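Local atomic coordinates of uncharacterized protein (Bacteroides ovatus, PDB entry 4DQA), a protein that is of unknown function but probably binds carbohydrate, through a domain of the concanavalin A-like lectin/glucanase superfamily that follows an N-terminal BT_3987-like domain. Residues 234-239 / 243-248. Residues are numbered along the deposited sequence; the frame is centred on the assembly and turned at random. Where two conformers were deposited one is given.
Sequences TGKTGI and GEKWAG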
loop_
_atom_site.group_PDB
_atom_site.type_symbol
_atom_site.label_atom_id
_atom_site.label_comp_id
_atom_site.label_asym_id
_atom_site.label_seq_id
_atom_site.Cartn_x
_atom_site.Cartn_y
_atom_site.Cartn_z
ATOM N N THR A 234 -10.429 20.557 -13.786
ATOM C CA THR A 234 -10.304 21.679 -12.870
ATOM C C THR A 234 -9.120 22.537 -13.250
ATOM O O THR A 234 -9.020 23.701 -12.844
ATOM C CB THR A 234 -10.134 21.258 -11.424
ATOM O OG1 THR A 234 -8.879 20.573 -11.278
ATOM C CG2 THR A 234 -11.275 20.362 -10.973
ATOM N N GLY A 235 -8.187 21.932 -13.980
ATOM C CA GLY A 235 -6.948 22.601 -14.355
ATOM C C GLY A 235 -5.868 22.550 -13.287
ATOM O O GLY A 235 -4.761 23.050 -13.492
ATOM N N LYS A 236 -6.163 21.941 -12.139
ATOM C CA LYS A 236 -5.233 21.969 -11.015
ATOM C C LYS A 236 -4.194 20.888 -11.127
ATOM O O LYS A 236 -4.485 19.739 -11.455
ATOM C CB LYS A 236 -5.962 21.807 -9.687
ATOM C CG LYS A 236 -6.960 22.931 -9.434
ATOM C CD LYS A 236 -7.736 22.706 -8.145
ATOM C CE LYS A 236 -6.856 22.908 -6.907
ATOM N NZ LYS A 236 -7.627 22.821 -5.625
ATOM N N THR A 237 -2.961 21.297 -10.899
ATOM C CA THR A 237 -1.847 20.355 -10.824
ATOM C C THR A 237 -1.131 20.552 -9.505
ATOM O O THR A 237 -1.079 21.659 -8.957
ATOM C CB THR A 237 -0.884 20.495 -12.039
ATOM O OG1 THR A 237 0.311 19.714 -11.838
ATOM C CG2 THR A 237 -0.472 21.932 -12.255
ATOM N N GLY A 238 -0.605 19.454 -8.962
ATOM C CA GLY A 238 0.122 19.510 -7.714
ATOM C C GLY A 238 1.332 18.590 -7.700
ATOM O O GLY A 238 1.353 17.552 -8.378
ATOM N N ILE A 239 2.338 18.984 -6.926
ATOM C CA ILE A 239 3.447 18.109 -6.586
ATOM C C ILE A 239 3.338 17.839 -5.093
ATOM O O ILE A 239 3.225 18.765 -4.279
ATOM C CB ILE A 239 4.800 18.785 -6.866
ATOM C CG1 ILE A 239 4.989 18.972 -8.365
ATOM C CG2 ILE A 239 5.946 17.950 -6.290
ATOM C CD1 ILE A 239 6.202 19.780 -8.753
ATOM N N GLY A 243 2.779 12.773 0.830
ATOM C CA GLY A 243 1.346 13.043 0.922
ATOM C C GLY A 243 0.957 14.499 1.150
ATOM O O GLY A 243 -0.236 14.807 1.184
ATOM N N GLU A 244 1.941 15.385 1.327
ATOM C CA GLU A 244 1.686 16.810 1.524
ATOM C C GLU A 244 1.897 17.582 0.221
ATOM O O GLU A 244 2.883 17.383 -0.478
ATOM C CB GLU A 244 2.615 17.403 2.590
ATOM C CG GLU A 244 2.520 16.791 3.989
ATOM C CD GLU A 244 3.530 17.405 4.949
ATOM O OE1 GLU A 244 3.496 18.642 5.147
ATOM O OE2 GLU A 244 4.372 16.662 5.500
ATOM N N LYS A 245 0.983 18.492 -0.103
ATOM C CA LYS A 245 1.136 19.273 -1.326
ATOM C C LYS A 245 2.226 20.311 -1.110
ATOM O O LYS A 245 2.103 21.168 -0.231
ATOM C CB LYS A 245 -0.185 19.954 -1.716
ATOM C CG LYS A 245 -0.149 20.646 -3.078
ATOM C CD LYS A 245 -1.557 21.051 -3.553
ATOM C CE LYS A 245 -1.501 21.720 -4.920
ATOM N NZ LYS A 245 -2.840 22.173 -5.403
ATOM N N TRP A 246 3.311 20.219 -1.888
ATOM C CA TRP A 246 4.458 21.127 -1.755
ATOM C C TRP A 246 4.436 22.252 -2.773
ATOM O O TRP A 246 5.137 23.259 -2.626
ATOM C CB TRP A 246 5.765 20.357 -1.927
ATOM C CG TRP A 246 6.289 19.712 -0.677
ATOM C CD1 TRP A 246 5.564 19.280 0.378
ATOM C CD2 TRP A 246 7.666 19.421 -0.367
ATOM N NE1 TRP A 246 6.386 18.742 1.339
ATOM C CE2 TRP A 246 7.685 18.833 0.914
ATOM C CE3 TRP A 246 8.883 19.622 -1.037
ATOM C CZ2 TRP A 246 8.861 18.424 1.536
ATOM C CZ3 TRP A 246 10.057 19.209 -0.413
ATOM C CH2 TRP A 246 10.036 18.625 0.865
ATOM N N ALA A 247 3.663 22.069 -3.830
ATOM C CA ALA A 247 3.535 23.095 -4.849
ATOM C C ALA A 247 2.349 22.801 -5.729
ATOM O O ALA A 247 1.899 21.656 -5.862
ATOM C CB ALA A 247 4.781 23.191 -5.668
ATOM N N GLY A 248 1.808 23.851 -6.325
ATOM C CA GLY A 248 0.729 23.679 -7.257
ATOM C C GLY A 248 0.750 24.715 -8.352
ATOM O O GLY A 248 1.432 25.747 -8.251
HETATM O O HOH W 1 -3.086 23.242 -7.735
#
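Ile239 is held through its backbone by Ala247 and Trp246. Its N donates to Ala247 O at 2.9 Å in a nearly straight bond. Its carbonyl receives two N-H groups. Trp246 N lies 2.8 Å from Ile239 O, almost in line with the C=O bond, while Ala247 N makes a weak bond to the same oxygen at 3.4 Å. Two successive residues thus face one, which makes a classic beta bulge. Next along, Gly238 and Gly248 form a non-hydrogen-bonded pair with their CA atoms 4.2 Å apart.

Lys245 lies over this glycine pair. Its CG is anti to the backbone N (chi1 -173°) and the chain beyond is extended, which carries CE to 3.9 Å from Gly238 CA. The lysine chain thus lies directly against the backbone of the two glycines. A water joins Lys245 NZ, at 2.6 Å, to Thr237 O, at 2.8 Å. Lys236 NZ is 4.8 Å from Lys245 NZ, so the two probably repel mildly.

Trp246 CB rests near Ile239 O, but its ring leads away to a cation-pi contact with Lys216. Ile239 and Ala247 point to the other face of the sheet, where both touch Tyr212. Thr237 OG1 is hydrogen-bonded to Tyr212 OH and Thr229 O. At the start of strand 236-241, Thr234 OG1 accepts from Lys236 N in an ST turn, and Gly235 and Lys236 form a G1 bulge opposite Asp231. The whole is a bulged antiparallel beta hairpin of strands 236-241 and 244-250, part of an antiparallel sheet in the concanavalin A-like domain.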